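Local coordinates for putative trimethylamine methyltransferase (Rhizobium meliloti, PDB 4YYC), which probably acts as a methyltransferase, as a member of the trimethylamine methyltransferase family, at residues L59-I62 and E63-D67; G342-Q345 and L346-L350; K479-E482 and Q483-N486. All blocks are in the same frame, centred on the assembly; numbering follows the deposited sequence.

How the contacts relate
Each contact lies within a single helix or at its start, so none closes a long loop, and the three follow one another along the chain without nesting or crossing. Contact 1 comes first, on helix 56-73. Contact 2, its centre 11 Å from that of contact 1, follows on helix 334-350, which in the sequence lies between the parallel strands 313-322 and 354-355. The two helices touch: E63 OE2 and R349 NE form a 2.8 Å salt bridge, with L59 packing on Q345 and L346 beside it. Contact 3 opens helix 481-495 on the opposite side of the chain's centre, its nearest atoms about 28 Å from contact 2. Contacts 1 and 3 both touch the second subunit.

Contact 1: residues L59-I62 and E63-D67; sequences LQLI and ERNAD
L59 offers its carbonyl to E63 one turn on, the first of four successive i to i+4 bonds in the middle of helix 56-73. E63 N donates to L59 O at 2.9 Å, and the aliphatic part of the glutamate lies along the same carbonyl, with E63 CG 3.2 Å from L59 O. CG stands opposite the E63 carbonyl carbon (chi1 -70°), which turns the chain back along the helix; its carboxylate is then gripped by R349 of helix 334-350 through a salt bridge from OE2. At Q60 the next carbonyl has two neighbours from R64: the backbone N, which bonds to it, and the guanidinium, one face of which has Q60 O 3.7 Å above its plane, offset toward the rim. A water joins the two side chains, donating to Q60 OE1 at 3.0 Å and accepting a weak bond from R64 NH1 at the guanidinium edge. The amide nitrogen of Q60 turns to E56. L61 runs its CG anti to the backbone N (chi1 175°), so that CD1 lies 3.6 Å from R64 NH2 and 3.9 Å from N65 ND2. That N65 nitrogen donates to Q431 of the second subunit. The last carbonyl of 59-62 is that of I62, which A66 N meets at 2.9 Å; the I62 side chain packs on L290, T291 and L346. Polar groups are thus divided by direction: water bridges the Q60-R64 flank, whereas the carboxylate of E63 and the amide of N65 spend their bonding on a neighbouring helix and on the dimer partner.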
loop_
_atom_site.group_PDB
_atom_site.type_symbol
_atom_site.label_atom_id
_atom_site.label_comp_id
_atom_site.label_asym_id
_atom_site.label_seq_id
_atom_site.Cartn_x
_atom_site.Cartn_y
_atom_site.Cartn_z
ATOM N N LEU A 59 2.666 19.640 13.758
ATOM C CA LEU A 59 1.273 19.567 14.178
ATOM C C LEU A 59 0.833 20.897 14.795
ATOM O O LEU A 59 -0.230 21.422 14.468
ATOM C CB LEU A 59 1.050 18.463 15.185
ATOM C CG LEU A 59 1.224 17.079 14.598
ATOM C CD1 LEU A 59 1.506 16.047 15.677
ATOM C CD2 LEU A 59 -0.029 16.729 13.797
ATOM N N GLN A 60 1.652 21.422 15.700
ATOM C CA GLN A 60 1.370 22.733 16.287
ATOM C C GLN A 60 1.273 23.850 15.248
ATOM O O GLN A 60 0.474 24.756 15.378
ATOM C CB GLN A 60 2.446 23.071 17.328
ATOM C CG GLN A 60 2.268 22.262 18.596
ATOM C CD GLN A 60 3.240 22.691 19.687
ATOM O OE1 GLN A 60 3.575 23.851 19.795
ATOM N NE2 GLN A 60 3.689 21.754 20.479
ATOM N N LEU A 61 2.090 23.766 14.208
ATOM C CA LEU A 61 2.074 24.754 13.148
ATOM C C LEU A 61 0.750 24.757 12.396
ATOM O O LEU A 61 0.157 25.807 12.176
ATOM C CB LEU A 61 3.237 24.476 12.210
ATOM C CG LEU A 61 3.351 25.334 10.960
ATOM C CD1 LEU A 61 3.523 26.785 11.337
ATOM C CD2 LEU A 61 4.582 24.852 10.174
ATOM N N ILE A 62 0.316 23.564 12.004
ATOM C CA ILE A 62 -0.962 23.420 11.302
ATOM C C ILE A 62 -2.114 23.865 12.202
ATOM O O ILE A 62 -3.004 24.574 11.754
ATOM C CB ILE A 62 -1.193 21.991 10.793
ATOM C CG1 ILE A 62 -0.077 21.557 9.823
ATOM C CG2 ILE A 62 -2.547 21.883 10.103
ATOM C CD1 ILE A 62 0.091 22.448 8.617
ATOM N N GLU A 63 -2.098 23.472 13.466
ATOM C CA GLU A 63 -3.159 23.849 14.413
ATOM C C GLU A 63 -3.217 25.379 14.599
ATOM O O GLU A 63 -4.278 25.984 14.557
ATOM C CB GLU A 63 -2.969 23.102 15.747
ATOM C CG GLU A 63 -3.255 21.609 15.623
ATOM C CD GLU A 63 -2.813 20.764 16.798
ATOM O OE1 GLU A 63 -1.878 21.159 17.524
ATOM O OE2 GLU A 63 -3.327 19.640 16.944
ATOM N N ARG A 64 -2.059 26.005 14.739
ATOM C CA ARG A 64 -1.996 27.438 14.889
ATOM C C ARG A 64 -2.516 28.150 13.636
ATOM O O ARG A 64 -3.317 29.100 13.717
ATOM C CB ARG A 64 -0.533 27.838 15.131
ATOM C CG ARG A 64 -0.285 29.222 15.607
ATOM C CD ARG A 64 1.102 29.329 16.237
ATOM N NE ARG A 64 2.175 28.796 15.411
ATOM C CZ ARG A 64 2.989 27.777 15.708
ATOM N NH1 ARG A 64 2.923 27.109 16.854
ATOM N NH2 ARG A 64 3.918 27.433 14.838
ATOM N N ASN A 65 -2.084 27.678 12.472
ATOM C CA ASN A 65 -2.516 28.259 11.215
ATOM C C ASN A 65 -4.019 28.086 10.969
ATOM O O ASN A 65 -4.668 28.986 10.424
ATOM C CB ASN A 65 -1.693 27.686 10.034
ATOM C CG ASN A 65 -0.275 28.226 9.998
ATOM O OD1 ASN A 65 0.126 29.039 10.836
ATOM N ND2 ASN A 65 0.515 27.769 8.998
ATOM N N ALA A 66 -4.587 26.954 11.376
ATOM C CA ALA A 66 -6.032 26.805 11.260
ATOM C C ALA A 66 -6.803 27.769 12.127
ATOM O O ALA A 66 -7.817 28.283 11.721
ATOM C CB ALA A 66 -6.449 25.373 11.528
ATOM N N ASP A 67 -6.290 28.057 13.316
ATOM C CA ASP A 67 -6.955 29.047 14.159
ATOM C C ASP A 67 -6.873 30.448 13.562
ATOM O O ASP A 67 -7.819 31.213 13.669
ATOM C CB ASP A 67 -6.337 29.085 15.540
ATOM C CG ASP A 67 -6.582 27.819 16.337
ATOM O OD1 ASP A 67 -7.552 27.064 16.090
ATOM O OD2 ASP A 67 -5.770 27.618 17.238
HETATM O O HOH W 1 1.796 26.201 19.115
#

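Contact 2: residues G342-Q345 and L346-L350; sequences GAAQ and LARRL
R348 folds back over A344 and Q345 in the last turns of helix 334-350, which connects parallel strands 313-322 and 354-355 in a beta-alpha-beta unit. The backbone follows the regular i to i+4 pattern, with R348 N bonded to A344 O at 3.0 Å. Inward, A343 and A347 pack on F354, with T317 and F315 of strand 313-322 also lining this side. Next to the arginine, Q345 is buried; its OE1 accepts from the backbone N of V53 and of L54, tying the helix to the loop that leads into helix 56-73. From R348 CB, which lies near both A344 O and Q345 O, the chain leaves with CG opposite the carbonyl carbon (chi1 -76°) and passes 3.6 Å from A344 O at CG. A bend at chi3 (-73°) then brings the guanidinium down over that oxygen. NE is 3.9 Å from A344 O, which sits 3.6 Å from the plane, over its centre, so the positive group covers a carbonyl already engaged by the helix. NH1 rests 3.7 Å from A344 CB and donates to the carbonyl of A384. R348 NH2, the other end of the guanidinium, lies 3.6 Å from Q345 CG, with the guanidinium and amide planes only 14° apart.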
loop_
_atom_site.group_PDB
_atom_site.type_symbol
_atom_site.label_atom_id
_atom_site.label_comp_id
_atom_site.label_asym_id
_atom_site.label_seq_id
_atom_site.Cartn_x
_atom_site.Cartn_y
_atom_site.Cartn_z
ATOM N N GLY A 342 -1.607 12.910 7.914
ATOM C CA GLY A 342 -1.519 14.076 8.745
ATOM C C GLY A 342 -2.861 14.429 9.375
ATOM O O GLY A 342 -2.952 14.781 10.576
ATOM N N ALA A 343 -3.906 14.323 8.590
ATOM C CA ALA A 343 -5.240 14.677 9.084
ATOM C C ALA A 343 -5.635 13.719 10.223
ATOM O O ALA A 343 -6.271 14.104 11.219
ATOM C CB ALA A 343 -6.260 14.650 7.953
ATOM N N ALA A 344 -5.280 12.453 10.101
ATOM C CA ALA A 344 -5.544 11.496 11.187
ATOM C C ALA A 344 -4.868 11.891 12.500
ATOM O O ALA A 344 -5.472 11.788 13.580
ATOM C CB ALA A 344 -5.097 10.102 10.779
ATOM N N GLN A 345 -3.632 12.375 12.408
ATOM C CA GLN A 345 -2.946 12.881 13.554
ATOM C C GLN A 345 -3.696 14.049 14.172
ATOM O O GLN A 345 -3.876 14.089 15.410
ATOM C CB GLN A 345 -1.513 13.329 13.226
ATOM C CG GLN A 345 -0.621 12.203 12.769
ATOM C CD GLN A 345 0.796 12.659 12.480
ATOM O OE1 GLN A 345 1.197 12.769 11.313
ATOM N NE2 GLN A 345 1.520 12.973 13.528
ATOM N N LEU A 346 -4.133 14.974 13.334
ATOM C CA LEU A 346 -4.888 16.158 13.829
ATOM C C LEU A 346 -6.216 15.774 14.446
ATOM O O LEU A 346 -6.657 16.373 15.435
ATOM C CB LEU A 346 -5.099 17.150 12.701
ATOM C CG LEU A 346 -3.796 17.781 12.203
ATOM C CD1 LEU A 346 -4.090 18.444 10.863
ATOM C CD2 LEU A 346 -3.161 18.716 13.204
ATOM N N ALA A 347 -6.865 14.754 13.871
ATOM C CA ALA A 347 -8.133 14.243 14.422
ATOM C C ALA A 347 -7.980 13.608 15.795
ATOM O O ALA A 347 -8.794 13.853 16.726
ATOM C CB ALA A 347 -8.756 13.261 13.436
ATOM N N ARG A 348 -6.912 12.849 15.983
ATOM C CA ARG A 348 -6.673 12.206 17.300
ATOM C C ARG A 348 -6.433 13.282 18.335
ATOM O O ARG A 348 -6.914 13.187 19.469
ATOM C CB ARG A 348 -5.513 11.213 17.242
ATOM C CG ARG A 348 -5.860 9.879 16.556
ATOM C CD ARG A 348 -4.716 8.884 16.666
ATOM N NE ARG A 348 -3.569 9.191 15.813
ATOM C CZ ARG A 348 -3.457 8.881 14.525
ATOM N NH1 ARG A 348 -4.411 8.240 13.878
ATOM N NH2 ARG A 348 -2.348 9.231 13.876
ATOM N N ARG A 349 -5.706 14.334 17.959
ATOM C CA ARG A 349 -5.412 15.422 18.887
ATOM C C ARG A 349 -6.637 16.266 19.186
ATOM O O ARG A 349 -6.804 16.719 20.346
ATOM C CB ARG A 349 -4.282 16.303 18.364
ATOM C CG ARG A 349 -2.930 15.603 18.320
ATOM C CD ARG A 349 -2.006 16.284 17.362
ATOM N NE ARG A 349 -1.588 17.620 17.757
ATOM C CZ ARG A 349 -0.506 17.870 18.507
ATOM N NH1 ARG A 349 0.278 16.881 18.962
ATOM N NH2 ARG A 349 -0.189 19.116 18.768
ATOM N N LEU A 350 -7.537 16.395 18.226
ATOM C CA LEU A 350 -8.815 17.067 18.431
ATOM C C LEU A 350 -9.774 16.234 19.286
ATOM O O LEU A 350 -10.583 16.801 20.029
ATOM C CB LEU A 350 -9.427 17.464 17.096
ATOM C CG LEU A 350 -10.723 18.259 17.160
ATOM C CD1 LEU A 350 -10.644 19.504 18.024
ATOM C CD2 LEU A 350 -11.102 18.637 15.748
#

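Contact 3: residues K479-E482 and Q483-N486; sequences KRIE and QRAN
Q483 and R480 make the principal polar exchange at the start of helix 481-495. Q483 OE1 accepts from R480 N at 2.9 Å with a nearly straight N-H, although the donor stands above the amide plane. In return Q483 N donates to R480 O at 3.0 Å, again from well above the carbonyl plane; a long, weak bond from R484 N shares this oxygen. Both R480 and Q483 were modelled in two conformers, so the side-chain geometry holds for one of them. Among charged contacts, R480 NE meets E482 OE2 on its syn side at 2.9 Å, and R480 NH2 is also paired with E482 of the second subunit. R484 presents the edge of its guanidinium to K479 O, a weak NH1 bond at 2.9 Å; that oxygen also accepts from W473 NE1, while R484 NE donates to L464 O. For packing, a bend at chi3 (-66°) lays the guanidinium across I481, with NH2 3.5 Å from CB, while A485 faces M408 and I409 of helix 404-420. R480 is the N-cap and Q483 the third helical residue, whose side chain returns to the N-cap N-H: this is the N3 half of a capping box, here set at the dimer interface.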
loop_
_atom_site.group_PDB
_atom_site.type_symbol
_atom_site.label_atom_id
_atom_site.label_comp_id
_atom_site.label_asym_id
_atom_site.label_seq_id
_atom_site.Cartn_x
_atom_site.Cartn_y
_atom_site.Cartn_z
ATOM N N LYS A 479 -7.788 -16.245 -17.275
ATOM C CA LYS A 479 -8.713 -15.266 -16.683
ATOM C C LYS A 479 -8.029 -14.186 -15.862
ATOM O O LYS A 479 -7.154 -14.471 -15.034
ATOM C CB LYS A 479 -9.733 -15.980 -15.808
ATOM C CG LYS A 479 -10.678 -16.913 -16.531
ATOM C CD LYS A 479 -11.607 -17.614 -15.603
ATOM C CE LYS A 479 -12.574 -18.479 -16.416
ATOM N NZ LYS A 479 -13.550 -19.175 -15.567
ATOM N N ARG A 480 -8.483 -12.965 -16.064
ATOM C CA ARG A 480 -8.092 -11.866 -15.199
ATOM C C ARG A 480 -8.961 -11.917 -13.933
ATOM O O ARG A 480 -10.042 -12.499 -13.894
ATOM C CB ARG A 480 -8.247 -10.551 -15.942
ATOM C CG ARG A 480 -7.316 -10.463 -17.121
ATOM C CD ARG A 480 -7.699 -9.303 -18.011
ATOM N NE ARG A 480 -7.683 -8.036 -17.304
ATOM C CZ ARG A 480 -6.611 -7.265 -17.132
ATOM N NH1 ARG A 480 -6.733 -6.140 -16.466
ATOM N NH2 ARG A 480 -5.432 -7.606 -17.618
ATOM N N ILE A 481 -8.478 -11.300 -12.879
ATOM C CA ILE A 481 -9.157 -11.364 -11.595
ATOM C C ILE A 481 -10.597 -10.845 -11.671
ATOM O O ILE A 481 -11.454 -11.396 -10.990
ATOM C CB ILE A 481 -8.345 -10.678 -10.484
ATOM C CG1 ILE A 481 -8.992 -10.954 -9.110
ATOM C CG2 ILE A 481 -8.179 -9.165 -10.746
ATOM C CD1 ILE A 481 -8.118 -10.536 -7.938
ATOM N N GLU A 482 -10.850 -9.854 -12.498
ATOM C CA GLU A 482 -12.209 -9.295 -12.547
ATOM C C GLU A 482 -13.207 -10.291 -13.116
ATOM O O GLU A 482 -14.387 -10.225 -12.773
ATOM C CB GLU A 482 -12.258 -7.948 -13.226
ATOM C CG GLU A 482 -11.955 -7.975 -14.700
ATOM C CD GLU A 482 -10.476 -7.697 -14.979
ATOM O OE1 GLU A 482 -9.645 -8.075 -14.137
ATOM O OE2 GLU A 482 -10.159 -7.161 -16.059
ATOM N N GLN A 483 -12.752 -11.236 -13.945
ATOM C CA GLN A 483 -13.618 -12.297 -14.454
ATOM C C GLN A 483 -13.994 -13.244 -13.314
ATOM O O GLN A 483 -15.164 -13.656 -13.200
ATOM C CB GLN A 483 -12.953 -13.059 -15.615
ATOM C CG GLN A 483 -12.709 -12.237 -16.879
ATOM C CD GLN A 483 -11.840 -12.992 -17.868
ATOM O OE1 GLN A 483 -10.633 -12.809 -17.941
ATOM N NE2 GLN A 483 -12.469 -13.882 -18.617
ATOM N N ARG A 484 -13.008 -13.616 -12.491
ATOM C CA ARG A 484 -13.306 -14.429 -11.324
ATOM C C ARG A 484 -14.212 -13.659 -10.316
ATOM O O ARG A 484 -15.074 -14.261 -9.661
ATOM C CB ARG A 484 -12.029 -14.986 -10.681
ATOM C CG ARG A 484 -11.201 -15.906 -11.584
ATOM C CD ARG A 484 -10.076 -16.609 -10.819
ATOM N NE ARG A 484 -9.078 -15.639 -10.362
ATOM C CZ ARG A 484 -8.187 -14.991 -11.095
ATOM N NH1 ARG A 484 -8.015 -15.248 -12.389
ATOM N NH2 ARG A 484 -7.449 -14.082 -10.514
ATOM N N ALA A 485 -13.981 -12.362 -10.204
ATOM C CA ALA A 485 -14.840 -11.495 -9.342
ATOM C C ALA A 485 -16.271 -11.470 -9.809
ATOM O O ALA A 485 -17.199 -11.529 -8.992
ATOM C CB ALA A 485 -14.281 -10.108 -9.281
ATOM N N ASN A 486 -16.457 -11.387 -11.116
ATOM C CA ASN A 486 -17.795 -11.456 -11.720
ATOM C C ASN A 486 -18.516 -12.758 -11.305
ATOM O O ASN A 486 -19.676 -12.743 -10.800
ATOM C CB ASN A 486 -17.671 -11.356 -13.231
ATOM C CG ASN A 486 -19.011 -11.184 -13.915
ATOM O OD1 ASN A 486 -19.816 -12.122 -13.956
ATOM N ND2 ASN A 486 -19.232 -10.027 -14.481
#